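Local coordinates for pyruvate kinase (Pseudomonas aeruginosa, PDB 6QXL), which probably catalyses the last step of glycolysis, passing the phosphate of phosphoenolpyruvate to ADP to yield pyruvate and ATP, at residues K215-A220 with Q412-M417; G60-L65 with V421-F426; V135-A140 with R145-I150; H98-G103 with G109-D114; Q354-C359 with I363-M368. One frame throughout, in Å; residues are numbered along the deposited sequence.

How the contacts relate
Along the chain, contact 2 opens first, contacts 4 and 3 follow, contact 1 opens next, contact 5 lies wholly within 354-368, and contacts 1 and 2 then close. Contacts 1 and 2 both join the barrel to the alpha/beta domain, their centres about 12 Å apart, and they touch where helix 409-414 meets strand 421-425; long stretches of chain are thus brought back against the foot of the barrel. Contacts 3 and 4 sit about 16 Å apart, centre to centre, in the small beta domain inserted in the barrel. Contact 5 lies in the alpha/beta domain at a subunit interface, about 56 Å from contact 3 between centres, so the set spans the elongated subunit.

Contact 1: K215-A220 with Q412-M417; sequences KAWLVA and QARVAM
Trp217 and Arg414 meet in a flat cation-pi stack where the TIM barrel of the enzyme abuts its alpha/beta domain. The guanidinium lies over one face of the indole with the planes only 16° apart, and Arg414 CZ stands 3.7 Å from the centroid of the five-membered ring. The aliphatic part takes over the rest of the face: Arg414 CD sits 3.3 Å from the centroid of the six-membered ring, almost on its normal, as a CH-pi contact. Arginine suits the place because one side chain offers both a methylene and a broad charged plane to the large, electron-rich ring. Its bend at chi3 (-56°) turns the guanidinium aside from the line of the chain and lays it along the indole. Second-shell groups hold it there: NH2 forms a salt bridge with Glu410, and NE donates to Ser386 O, while Arg414 O accepts from the hydroxyl of Tyr190, whose side chain also touches Trp217. Trp217 opens barrel strand 217-222, whose far end leads directly to the magnesium ligand Glu223. Over the indole, Arg414 NH1 lies 3.1 Å from Trp217 NE1; both are donors, so the two nitrogens stack without a hydrogen bond.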
# COMPACT_ATOMS: atom_id res chain seq x y z
N LYS A 215 -38.97 -16.43 -14.50
CA LYS A 215 -37.57 -16.78 -14.29
C LYS A 215 -36.64 -15.57 -14.24
O LYS A 215 -35.42 -15.71 -14.14
CB LYS A 215 -37.12 -17.74 -15.41
CG LYS A 215 -37.80 -19.11 -15.30
CD LYS A 215 -37.16 -20.01 -14.22
CE LYS A 215 -38.08 -21.14 -13.77
NZ LYS A 215 -38.11 -22.23 -14.80
N ALA A 216 -37.21 -14.36 -14.29
CA ALA A 216 -36.41 -13.15 -14.35
C ALA A 216 -35.59 -12.94 -13.09
O ALA A 216 -35.97 -13.38 -12.00
CB ALA A 216 -37.29 -11.94 -14.58
N TRP A 217 -34.46 -12.27 -13.28
CA TRP A 217 -33.66 -11.76 -12.17
C TRP A 217 -34.20 -10.40 -11.74
O TRP A 217 -34.71 -9.63 -12.55
CB TRP A 217 -32.20 -11.67 -12.58
CG TRP A 217 -31.44 -12.94 -12.41
CD1 TRP A 217 -31.95 -14.19 -12.26
CD2 TRP A 217 -30.02 -13.09 -12.39
NE1 TRP A 217 -30.94 -15.10 -12.15
CE2 TRP A 217 -29.74 -14.46 -12.19
CE3 TRP A 217 -28.94 -12.20 -12.52
CZ2 TRP A 217 -28.44 -14.96 -12.13
CZ3 TRP A 217 -27.64 -12.71 -12.43
CH2 TRP A 217 -27.42 -14.09 -12.25
N LEU A 218 -34.07 -10.11 -10.46
CA LEU A 218 -34.64 -8.92 -9.86
C LEU A 218 -33.64 -7.78 -9.70
O LEU A 218 -32.54 -7.99 -9.19
CB LEU A 218 -35.21 -9.24 -8.50
CG LEU A 218 -36.54 -9.96 -8.49
CD1 LEU A 218 -36.91 -10.20 -7.04
CD2 LEU A 218 -37.64 -9.14 -9.17
N VAL A 219 -34.05 -6.58 -10.11
CA VAL A 219 -33.26 -5.38 -9.94
C VAL A 219 -33.86 -4.49 -8.89
O VAL A 219 -35.00 -4.07 -9.03
CB VAL A 219 -33.16 -4.59 -11.25
CG1 VAL A 219 -32.21 -3.41 -11.07
CG2 VAL A 219 -32.71 -5.49 -12.38
N ALA A 220 -33.10 -4.19 -7.85
CA ALA A 220 -33.53 -3.22 -6.84
C ALA A 220 -33.12 -1.82 -7.23
O ALA A 220 -31.94 -1.54 -7.38
CB ALA A 220 -32.95 -3.55 -5.47
N GLN A 412 -28.25 -16.89 -22.10
CA GLN A 412 -27.67 -16.11 -23.21
C GLN A 412 -28.07 -14.63 -23.13
O GLN A 412 -27.29 -13.76 -23.49
CB GLN A 412 -28.10 -16.69 -24.56
CG GLN A 412 -27.41 -18.01 -24.91
CD GLN A 412 -28.15 -18.82 -25.96
OE1 GLN A 412 -29.18 -18.39 -26.49
NE2 GLN A 412 -27.67 -20.01 -26.21
N ALA A 413 -29.30 -14.36 -22.66
CA ALA A 413 -29.77 -12.99 -22.52
C ALA A 413 -29.32 -12.35 -21.22
O ALA A 413 -28.91 -11.19 -21.20
CB ALA A 413 -31.29 -12.95 -22.61
N ARG A 414 -29.41 -13.10 -20.13
CA ARG A 414 -29.03 -12.60 -18.82
C ARG A 414 -27.68 -11.89 -18.83
O ARG A 414 -27.54 -10.75 -18.39
CB ARG A 414 -28.99 -13.76 -17.84
CG ARG A 414 -29.26 -13.32 -16.44
CD ARG A 414 -28.88 -14.40 -15.47
NE ARG A 414 -29.44 -15.73 -15.56
CZ ARG A 414 -30.70 -16.07 -15.36
NH1 ARG A 414 -31.65 -15.16 -15.15
NH2 ARG A 414 -31.04 -17.35 -15.45
N VAL A 415 -26.69 -12.54 -19.39
CA VAL A 415 -25.33 -12.02 -19.31
C VAL A 415 -25.13 -10.77 -20.16
O VAL A 415 -24.09 -10.14 -20.07
CB VAL A 415 -24.29 -13.10 -19.65
CG1 VAL A 415 -24.47 -14.30 -18.76
CG2 VAL A 415 -24.35 -13.50 -21.12
N ALA A 416 -26.11 -10.39 -20.96
CA ALA A 416 -26.00 -9.16 -21.74
C ALA A 416 -25.79 -7.91 -20.87
O ALA A 416 -25.18 -6.96 -21.32
CB ALA A 416 -27.21 -8.99 -22.65
N MET A 417 -26.28 -7.94 -19.64
CA MET A 417 -26.05 -6.85 -18.72
C MET A 417 -24.74 -6.94 -17.91
O MET A 417 -24.44 -6.01 -17.18
CB MET A 417 -27.22 -6.72 -17.75
CG MET A 417 -27.50 -5.28 -17.30
SD MET A 417 -28.80 -5.29 -16.05
CE MET A 417 -30.22 -5.27 -17.06

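Contact 2: G60-L65 with V421-F426; sequences GRFVAL and VETIPF
Phe62 and Thr423 have the nearest backbones of this pair, 7.1 Å between their CA atoms, and no hydrogen bond links the two segments, so the contact rests mainly on side-chain packing. Phe62 leans its ring out from the loop before barrel strand 64-68, with CG anti to its own carbonyl carbon (chi1 -60°) and the CB of the residue directed at the other segment. Thr423 CB comes over one face of this ring as a CH-pi contact, 4.0 Å from the centroid and 18° off the normal. It is set toward the rim, on the side of Phe62 CG and CD1. At the far end of the ring, Phe62 CZ meets Pro425 CG at 3.5 Å, the two side chains crossing obliquely. A flat aromatic ring can thus span two alternate residues of one strand, both of which offer compact apolar carbons. Threonine suits its place because it serves two partners: its methyl and CB face the ring while OG1 forms a hydrogen bond with Gln412 O, satisfying the polar atom and tying the strand to helix 409-414. Gly60, with positive phi, is the C-prime residue of the Schellman motif that ends helix 42-58, from which the chain passes through Phe62 into barrel strand 64-68. Strand 421-425, at the border of the alpha/beta sheet, bonds to strand 402-406 on one flank, while Ile424 packs toward helix 436-446.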
# COMPACT_ATOMS: atom_id res chain seq x y z
N GLY A 60 -27.57 -11.38 -34.82
CA GLY A 60 -26.65 -12.17 -34.00
C GLY A 60 -26.24 -11.48 -32.71
O GLY A 60 -25.08 -11.52 -32.32
N ARG A 61 -27.20 -10.82 -32.08
CA ARG A 61 -26.99 -10.08 -30.86
C ARG A 61 -27.90 -10.65 -29.78
O ARG A 61 -28.94 -11.27 -30.05
CB ARG A 61 -27.31 -8.61 -31.08
CG ARG A 61 -26.34 -7.89 -32.01
CD ARG A 61 -25.15 -7.37 -31.27
NE ARG A 61 -25.52 -6.42 -30.24
CZ ARG A 61 -24.71 -5.97 -29.28
NH1 ARG A 61 -23.43 -6.34 -29.25
NH2 ARG A 61 -25.16 -5.07 -28.40
N PHE A 62 -27.49 -10.42 -28.54
CA PHE A 62 -28.20 -10.94 -27.40
C PHE A 62 -28.57 -9.76 -26.53
O PHE A 62 -27.73 -9.19 -25.84
CB PHE A 62 -27.34 -11.96 -26.66
CG PHE A 62 -26.97 -13.11 -27.53
CD1 PHE A 62 -25.86 -13.03 -28.37
CD2 PHE A 62 -27.78 -14.24 -27.58
CE1 PHE A 62 -25.53 -14.07 -29.22
CE2 PHE A 62 -27.45 -15.30 -28.40
CZ PHE A 62 -26.35 -15.20 -29.24
N VAL A 63 -29.84 -9.36 -26.63
CA VAL A 63 -30.37 -8.22 -25.92
C VAL A 63 -31.35 -8.71 -24.86
O VAL A 63 -32.33 -9.38 -25.17
CB VAL A 63 -31.06 -7.26 -26.89
CG1 VAL A 63 -31.70 -6.09 -26.12
CG2 VAL A 63 -30.06 -6.76 -27.94
N ALA A 64 -31.10 -8.36 -23.61
CA ALA A 64 -32.02 -8.69 -22.54
C ALA A 64 -33.20 -7.72 -22.56
O ALA A 64 -33.11 -6.64 -23.12
CB ALA A 64 -31.32 -8.63 -21.19
N LEU A 65 -34.28 -8.15 -21.91
CA LEU A 65 -35.44 -7.33 -21.70
C LEU A 65 -35.64 -7.12 -20.22
O LEU A 65 -35.72 -8.07 -19.46
CB LEU A 65 -36.70 -7.97 -22.29
CG LEU A 65 -36.72 -8.24 -23.79
CD1 LEU A 65 -38.16 -8.59 -24.23
CD2 LEU A 65 -36.18 -7.09 -24.63
N VAL A 421 -18.81 -9.29 -20.58
CA VAL A 421 -19.21 -10.64 -20.92
C VAL A 421 -19.95 -10.66 -22.27
O VAL A 421 -20.84 -9.85 -22.50
CB VAL A 421 -20.14 -11.22 -19.84
CG1 VAL A 421 -20.50 -12.66 -20.17
CG2 VAL A 421 -19.47 -11.12 -18.49
N GLU A 422 -19.57 -11.58 -23.14
CA GLU A 422 -20.27 -11.81 -24.40
C GLU A 422 -20.85 -13.22 -24.40
O GLU A 422 -20.27 -14.15 -23.83
CB GLU A 422 -19.34 -11.63 -25.59
CG GLU A 422 -18.89 -10.18 -25.85
CD GLU A 422 -17.63 -10.01 -26.71
OE1 GLU A 422 -17.73 -10.41 -27.89
OE2 GLU A 422 -16.62 -9.41 -26.24
N THR A 423 -22.00 -13.39 -25.03
CA THR A 423 -22.62 -14.71 -25.14
C THR A 423 -22.11 -15.45 -26.36
O THR A 423 -22.00 -14.88 -27.46
CB THR A 423 -24.12 -14.59 -25.29
OG1 THR A 423 -24.66 -13.84 -24.21
CG2 THR A 423 -24.74 -15.94 -25.26
N ILE A 424 -21.80 -16.73 -26.15
CA ILE A 424 -21.53 -17.66 -27.24
C ILE A 424 -22.46 -18.86 -27.05
O ILE A 424 -22.25 -19.66 -26.14
CB ILE A 424 -20.08 -18.16 -27.23
CG1 ILE A 424 -19.07 -17.00 -27.36
CG2 ILE A 424 -19.89 -19.18 -28.33
CD1 ILE A 424 -18.93 -16.42 -28.73
N PRO A 425 -23.47 -19.02 -27.93
CA PRO A 425 -24.37 -20.18 -27.76
C PRO A 425 -23.60 -21.47 -28.05
O PRO A 425 -22.79 -21.52 -29.02
CB PRO A 425 -25.47 -19.94 -28.79
CG PRO A 425 -25.28 -18.55 -29.28
CD PRO A 425 -23.81 -18.25 -29.13
N PHE A 426 -23.80 -22.46 -27.18
CA PHE A 426 -22.95 -23.64 -27.15
C PHE A 426 -23.57 -24.68 -26.24
O PHE A 426 -24.06 -24.34 -25.14
CB PHE A 426 -21.56 -23.25 -26.68
CG PHE A 426 -20.52 -24.33 -26.79
CD1 PHE A 426 -20.28 -25.14 -25.70
CD2 PHE A 426 -19.72 -24.45 -27.94
CE1 PHE A 426 -19.29 -26.13 -25.77
CE2 PHE A 426 -18.72 -25.40 -27.99
CZ PHE A 426 -18.48 -26.22 -26.91

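Contact 3: V135-A140 with R145-I150; sequences VVEEVA and RCRVLI
Val135 and Arg147 form a hydrogen-bonded antiparallel pair in a beta hairpin, Val135 N to Arg147 O at 2.9 Å and Arg147 N to Val135 O at 3.0 Å. Beyond them the register slips at a classic beta bulge: Arg145 O takes two donors, Glu137 N at 2.7 Å and Glu138 N at 3.1 Å, and Arg145 N answers to Glu138 O. Two salt bridges link the same strands. Glu138 OE1 is met by Arg145 NH1 at 2.9 Å, and Glu137 OE2 by Arg147 NH1 at 2.9 Å on its anti side, in the guanidinium plane. Arginine is long enough to carry its charge across to a glutamate of the partner strand, and the bend of Arg147 at chi3 (69°) brings NH1 to Glu137 OE2. Glu143 holds Arg145 NE and Lys91 shares Glu137 OE2. Apolar contacts are modest; Val135 CG1 lies over one face of the Arg147 guanidinium and touches Leu149 CD2 at 3.9 Å. On the other face of the sheet, Val136 CG2 and Cys146 SG pack with Leu125 of strand 124-127, and strand 143-148 bonds onward to strand 91-95, placing the hairpin within the mixed sheet of the small beta domain.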
# COMPACT_ATOMS: atom_id res chain seq x y z
N VAL A 135 -43.54 24.71 -1.37
CA VAL A 135 -43.44 24.55 0.08
C VAL A 135 -44.86 24.56 0.67
O VAL A 135 -45.70 25.34 0.26
CB VAL A 135 -42.54 25.62 0.71
CG1 VAL A 135 -43.07 27.03 0.43
CG2 VAL A 135 -42.38 25.38 2.22
N VAL A 136 -45.08 23.69 1.66
CA VAL A 136 -46.38 23.57 2.30
C VAL A 136 -46.54 24.70 3.31
O VAL A 136 -45.75 24.83 4.25
CB VAL A 136 -46.53 22.21 3.01
CG1 VAL A 136 -47.85 22.10 3.76
CG2 VAL A 136 -46.40 21.07 2.01
N GLU A 137 -47.56 25.54 3.11
CA GLU A 137 -47.84 26.67 4.02
C GLU A 137 -48.89 26.33 5.07
O GLU A 137 -48.83 26.84 6.18
CB GLU A 137 -48.32 27.88 3.22
CG GLU A 137 -47.21 28.69 2.50
CD GLU A 137 -47.71 29.97 1.88
OE1 GLU A 137 -48.92 30.03 1.53
OE2 GLU A 137 -46.90 30.90 1.66
N GLU A 138 -49.89 25.52 4.70
CA GLU A 138 -50.98 25.14 5.59
C GLU A 138 -51.41 23.72 5.29
O GLU A 138 -51.36 23.27 4.14
CB GLU A 138 -52.19 26.07 5.42
CG GLU A 138 -51.95 27.51 5.82
CD GLU A 138 -53.18 28.40 5.64
OE1 GLU A 138 -54.26 27.94 5.27
OE2 GLU A 138 -53.04 29.61 5.89
N VAL A 139 -51.82 23.01 6.34
CA VAL A 139 -52.32 21.66 6.22
C VAL A 139 -53.74 21.64 6.79
O VAL A 139 -53.98 22.19 7.86
CB VAL A 139 -51.43 20.66 7.01
CG1 VAL A 139 -51.95 19.25 6.86
CG2 VAL A 139 -50.05 20.70 6.49
N ALA A 140 -54.64 20.99 6.07
CA ALA A 140 -55.99 20.70 6.52
C ALA A 140 -56.20 19.20 6.39
O ALA A 140 -55.34 18.49 5.93
CB ALA A 140 -57.03 21.47 5.69
N ARG A 145 -51.89 23.27 1.28
CA ARG A 145 -51.91 24.59 0.68
C ARG A 145 -50.49 25.09 0.58
O ARG A 145 -49.81 25.24 1.61
CB ARG A 145 -52.72 25.55 1.53
CG ARG A 145 -54.20 25.21 1.55
CD ARG A 145 -54.93 25.91 2.67
NE ARG A 145 -56.20 25.23 2.92
CZ ARG A 145 -56.89 25.23 4.05
NH1 ARG A 145 -56.49 26.05 5.04
NH2 ARG A 145 -58.02 24.58 4.12
N CYS A 146 -50.04 25.37 -0.65
CA CYS A 146 -48.63 25.57 -0.92
C CYS A 146 -48.33 26.89 -1.61
O CYS A 146 -49.21 27.53 -2.20
CB CYS A 146 -48.11 24.42 -1.78
SG CYS A 146 -48.45 22.77 -1.12
N ARG A 147 -47.07 27.28 -1.53
CA ARG A 147 -46.51 28.38 -2.29
C ARG A 147 -45.47 27.82 -3.26
O ARG A 147 -44.65 26.96 -2.88
CB ARG A 147 -45.85 29.39 -1.34
CG ARG A 147 -45.53 30.71 -2.00
CD ARG A 147 -44.89 31.71 -1.05
NE ARG A 147 -43.53 31.34 -0.65
CZ ARG A 147 -43.14 30.86 0.54
NH1 ARG A 147 -44.03 30.61 1.51
NH2 ARG A 147 -41.86 30.61 0.76
N VAL A 148 -45.47 28.31 -4.49
CA VAL A 148 -44.50 27.86 -5.49
C VAL A 148 -43.15 28.54 -5.24
O VAL A 148 -43.05 29.77 -5.14
CB VAL A 148 -45.00 28.17 -6.92
CG1 VAL A 148 -43.93 27.82 -7.97
CG2 VAL A 148 -46.32 27.44 -7.19
N LEU A 149 -42.11 27.72 -5.11
CA LEU A 149 -40.73 28.19 -4.95
C LEU A 149 -40.04 28.27 -6.31
O LEU A 149 -39.29 29.22 -6.57
CB LEU A 149 -39.94 27.27 -4.04
CG LEU A 149 -40.36 27.35 -2.56
CD1 LEU A 149 -39.42 26.51 -1.71
CD2 LEU A 149 -40.51 28.80 -2.00
N ILE A 150 -40.26 27.27 -7.16
CA ILE A 150 -39.71 27.23 -8.50
C ILE A 150 -40.83 26.89 -9.45
O ILE A 150 -41.47 25.85 -9.33
CB ILE A 150 -38.57 26.19 -8.60
CG1 ILE A 150 -37.34 26.69 -7.82
CG2 ILE A 150 -38.22 25.90 -10.07
CD1 ILE A 150 -36.43 25.59 -7.31

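Contact 4: H98-G103 with G109-D114; sequences HARDAG and GIDYPD
In the small beta domain, the loop that joins strands 91-95 and 107-109 folds back so that Arg100 and His98 meet the exit of the latter strand at Gly109, Ile110 and Asp111. The loop holds a type I turn from Ala99 to Ala102, and His98 NE2 bridges it by donating to Ala102 O at 2.9 Å; the bond lies in the imidazole plane but reaches the oxygen from above the carbonyl plane. Histidine suits this spot, its far ring nitrogen reaching back to the turn. Arg100 doubles over, with chi2 at -85° and chi3 at 111°, which swings its guanidinium across to the second segment. There one face of the group rests against the backbone, Ile110 O lying above it at 3.4 Å from NH2 at too poor an angle to be a bond. Charge supplies the cross-link instead: NH1 forms a long salt bridge with Asp111 OD1 at 3.5 Å. NH2 also donates to Thr96 O and, weakly, to His98 O, so loop carbonyls help fix its rotation. Gly109, lacking a side chain, brings its CA within 3.8 Å of His98 O. Its backbone N donates to a water oxygen 2.9 Å from Gly109 N.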
# COMPACT_ATOMS: atom_id res chain seq x y z
N HIS A 98 -60.99 17.46 -4.15
CA HIS A 98 -61.10 17.96 -5.49
C HIS A 98 -61.25 16.90 -6.57
O HIS A 98 -60.58 15.88 -6.56
CB HIS A 98 -59.98 18.91 -5.83
CG HIS A 98 -60.35 19.83 -6.97
ND1 HIS A 98 -60.99 21.04 -6.74
CD2 HIS A 98 -60.12 19.76 -8.30
CE1 HIS A 98 -61.15 21.67 -7.88
NE2 HIS A 98 -60.62 20.93 -8.84
N ALA A 99 -62.16 17.15 -7.49
CA ALA A 99 -62.48 16.17 -8.57
C ALA A 99 -61.22 15.92 -9.43
O ALA A 99 -60.47 16.84 -9.79
CB ALA A 99 -63.63 16.68 -9.42
N ARG A 100 -61.06 14.69 -9.78
CA ARG A 100 -59.92 14.18 -10.51
C ARG A 100 -59.77 14.72 -11.93
O ARG A 100 -58.66 14.81 -12.45
CB ARG A 100 -59.88 12.65 -10.59
CG ARG A 100 -60.16 11.97 -9.26
CD ARG A 100 -58.86 11.87 -8.43
NE ARG A 100 -58.91 12.76 -7.26
CZ ARG A 100 -59.32 12.45 -6.06
NH1 ARG A 100 -59.62 11.23 -5.72
NH2 ARG A 100 -59.38 13.43 -5.17
N ASP A 101 -60.89 15.16 -12.53
CA ASP A 101 -60.83 15.68 -13.88
C ASP A 101 -60.81 17.20 -13.95
O ASP A 101 -60.58 17.71 -15.03
CB ASP A 101 -62.05 15.18 -14.63
CG ASP A 101 -62.00 13.72 -14.92
OD1 ASP A 101 -60.91 13.24 -15.26
OD2 ASP A 101 -63.08 13.06 -15.02
N ALA A 102 -61.02 17.91 -12.81
CA ALA A 102 -61.28 19.33 -12.83
C ALA A 102 -60.16 20.21 -12.31
O ALA A 102 -60.44 21.25 -11.69
CB ALA A 102 -62.55 19.58 -12.04
N GLY A 103 -58.91 19.83 -12.57
CA GLY A 103 -57.80 20.60 -12.04
C GLY A 103 -57.79 22.00 -12.65
O GLY A 103 -58.18 22.19 -13.80
N GLY A 109 -56.53 17.65 -7.87
CA GLY A 109 -56.82 16.51 -7.05
C GLY A 109 -55.68 15.54 -6.94
O GLY A 109 -54.71 15.62 -7.69
N ILE A 110 -55.78 14.63 -5.98
CA ILE A 110 -54.78 13.58 -5.82
C ILE A 110 -55.46 12.35 -5.20
O ILE A 110 -56.25 12.47 -4.21
CB ILE A 110 -53.68 14.07 -4.90
CG1 ILE A 110 -54.34 14.72 -3.67
CG2 ILE A 110 -52.64 14.94 -5.50
CD1 ILE A 110 -53.47 15.09 -2.49
N ASP A 111 -55.17 11.20 -5.81
CA ASP A 111 -55.82 9.96 -5.34
C ASP A 111 -55.10 9.24 -4.20
O ASP A 111 -55.23 8.07 -4.03
CB ASP A 111 -56.03 9.02 -6.51
CG ASP A 111 -57.14 8.01 -6.26
OD1 ASP A 111 -57.94 8.14 -5.28
OD2 ASP A 111 -57.20 7.06 -7.07
N TYR A 112 -54.36 9.98 -3.32
CA TYR A 112 -53.53 9.40 -2.33
C TYR A 112 -53.71 10.12 -0.97
O TYR A 112 -53.08 11.13 -0.68
CB TYR A 112 -52.09 9.44 -2.74
CG TYR A 112 -51.76 8.78 -4.03
CD1 TYR A 112 -52.13 9.36 -5.22
CD2 TYR A 112 -51.11 7.56 -4.06
CE1 TYR A 112 -51.88 8.74 -6.45
CE2 TYR A 112 -50.85 6.91 -5.26
CZ TYR A 112 -51.19 7.53 -6.45
OH TYR A 112 -50.93 6.89 -7.61
N PRO A 113 -54.61 9.58 -0.12
CA PRO A 113 -54.92 10.26 1.12
C PRO A 113 -53.74 10.42 2.08
O PRO A 113 -53.61 11.52 2.65
CB PRO A 113 -55.96 9.34 1.77
CG PRO A 113 -56.57 8.62 0.65
CD PRO A 113 -55.50 8.43 -0.35
N ASP A 114 -52.89 9.38 2.22
CA ASP A 114 -51.72 9.54 3.08
C ASP A 114 -50.64 10.61 2.69
O ASP A 114 -50.06 11.15 3.60
CB ASP A 114 -50.91 8.28 3.25
CG ASP A 114 -51.72 7.08 3.82
OD1 ASP A 114 -52.47 7.30 4.78
OD2 ASP A 114 -51.56 5.97 3.30
O HOH W 1 -58.12 17.35 -10.32

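Contact 5: Q354-C359 with I363-M368; sequences QTFDRC and IALASM
Phe356 reaches Leu365 because chi1 of -56° sets its CG anti to the carbonyl carbon and chi2 of -11° brings CA close to the ring plane, turning a face of the ring toward helix 359-373. Leu365, coming from the opposite direction with chi2 at 175°, extends CD1 away from its helix. The methyl lands over the centre of that face, 3.5 Å from the ring centroid, a CH-pi contact in which Leu365 CD1 is nearest Phe356 CZ at 3.4 Å. A branched tip facing a flat ring suits a buried apolar spot. At the start of the helix the segments meet through its first turn: Ile363 N donates to Cys359 O at 3.1 Å, with Arg358 in the N-cap position just before. Ser367 OG returns to Ile363 O at 2.7 Å, and it and Ser367 N reach that oxygen from opposite faces of the carbonyl plane, so a buried hydroxyl is satisfied within the helix. A further copy in the tetramer contributes to the same surface: Phe356 meets the His373 ring of the third subunit, and Leu365 packs on Tyr369 of that subunit. Within the chain, Leu365 lies against Ile396, Ile363 faces strands 455-461 and 470-477, and Ala364 rests on helix 388-394.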
# COMPACT_ATOMS: atom_id res chain seq x y z
N GLN A 354 -8.89 -11.55 1.49
CA GLN A 354 -10.27 -11.89 1.79
C GLN A 354 -10.49 -13.40 1.87
O GLN A 354 -9.60 -14.18 1.55
CB GLN A 354 -11.21 -11.24 0.78
CG GLN A 354 -11.25 -9.72 0.89
CD GLN A 354 -12.12 -9.09 -0.17
OE1 GLN A 354 -13.15 -9.64 -0.56
NE2 GLN A 354 -11.68 -7.94 -0.69
N THR A 355 -11.68 -13.79 2.31
CA THR A 355 -12.05 -15.18 2.47
C THR A 355 -13.12 -15.53 1.44
O THR A 355 -14.14 -14.88 1.35
CB THR A 355 -12.57 -15.43 3.90
OG1 THR A 355 -11.50 -15.23 4.83
CG2 THR A 355 -13.14 -16.83 4.07
N PHE A 356 -12.88 -16.58 0.68
CA PHE A 356 -13.85 -17.05 -0.30
C PHE A 356 -14.80 -18.06 0.35
O PHE A 356 -14.45 -18.73 1.33
CB PHE A 356 -13.16 -17.68 -1.52
CG PHE A 356 -12.18 -16.77 -2.21
CD1 PHE A 356 -12.09 -15.37 -1.89
CD2 PHE A 356 -11.35 -17.28 -3.21
CE1 PHE A 356 -11.18 -14.55 -2.54
CE2 PHE A 356 -10.44 -16.44 -3.86
CZ PHE A 356 -10.37 -15.07 -3.54
N ASP A 357 -16.01 -18.14 -0.19
CA ASP A 357 -17.07 -18.95 0.41
C ASP A 357 -17.25 -20.28 -0.34
O ASP A 357 -17.42 -21.30 0.28
CB ASP A 357 -18.37 -18.19 0.41
CG ASP A 357 -18.38 -17.05 1.37
OD1 ASP A 357 -18.20 -17.43 2.53
OD2 ASP A 357 -18.89 -15.89 1.09
N ARG A 358 -17.22 -20.23 -1.67
CA ARG A 358 -17.60 -21.34 -2.47
C ARG A 358 -16.49 -21.76 -3.38
O ARG A 358 -15.54 -21.04 -3.58
CB ARG A 358 -18.81 -20.96 -3.36
CG ARG A 358 -20.01 -20.43 -2.61
CD ARG A 358 -20.92 -19.66 -3.51
NE ARG A 358 -21.42 -20.36 -4.65
CZ ARG A 358 -22.29 -21.37 -4.76
NH1 ARG A 358 -22.60 -21.85 -5.96
NH2 ARG A 358 -22.81 -21.90 -3.66
N CYS A 359 -16.66 -22.94 -3.96
CA CYS A 359 -15.70 -23.50 -4.87
C CYS A 359 -15.78 -22.85 -6.25
O CYS A 359 -14.74 -22.56 -6.87
CB CYS A 359 -15.92 -25.02 -4.98
SG CYS A 359 -15.06 -25.84 -6.36
N ILE A 363 -12.89 -20.65 -8.52
CA ILE A 363 -12.39 -20.85 -9.87
C ILE A 363 -12.55 -19.58 -10.69
O ILE A 363 -11.68 -19.24 -11.50
CB ILE A 363 -13.12 -22.02 -10.59
CG1 ILE A 363 -12.90 -23.34 -9.86
CG2 ILE A 363 -12.65 -22.15 -12.03
CD1 ILE A 363 -11.51 -23.92 -10.05
N ALA A 364 -13.67 -18.88 -10.49
CA ALA A 364 -13.86 -17.61 -11.19
C ALA A 364 -12.76 -16.62 -10.81
O ALA A 364 -12.06 -16.08 -11.68
CB ALA A 364 -15.22 -17.02 -10.88
N LEU A 365 -12.55 -16.45 -9.50
CA LEU A 365 -11.53 -15.51 -9.04
C LEU A 365 -10.14 -15.93 -9.51
O LEU A 365 -9.35 -15.09 -9.94
CB LEU A 365 -11.58 -15.36 -7.54
CG LEU A 365 -12.91 -14.73 -7.10
CD1 LEU A 365 -13.06 -14.65 -5.61
CD2 LEU A 365 -13.10 -13.34 -7.72
N ALA A 366 -9.87 -17.23 -9.47
CA ALA A 366 -8.57 -17.73 -9.87
C ALA A 366 -8.30 -17.48 -11.35
O ALA A 366 -7.15 -17.25 -11.75
CB ALA A 366 -8.45 -19.20 -9.55
N SER A 367 -9.35 -17.52 -12.16
CA SER A 367 -9.22 -17.26 -13.59
C SER A 367 -8.92 -15.81 -13.86
O SER A 367 -8.09 -15.49 -14.72
CB SER A 367 -10.48 -17.68 -14.34
OG SER A 367 -10.83 -19.02 -14.07
N MET A 368 -9.62 -14.91 -13.16
CA MET A 368 -9.34 -13.48 -13.35
C MET A 368 -7.93 -13.13 -12.92
O MET A 368 -7.22 -12.41 -13.64
CB MET A 368 -10.36 -12.63 -12.63
CG MET A 368 -11.77 -12.83 -13.16
SD MET A 368 -11.92 -12.77 -14.96
CE MET A 368 -11.65 -11.03 -15.27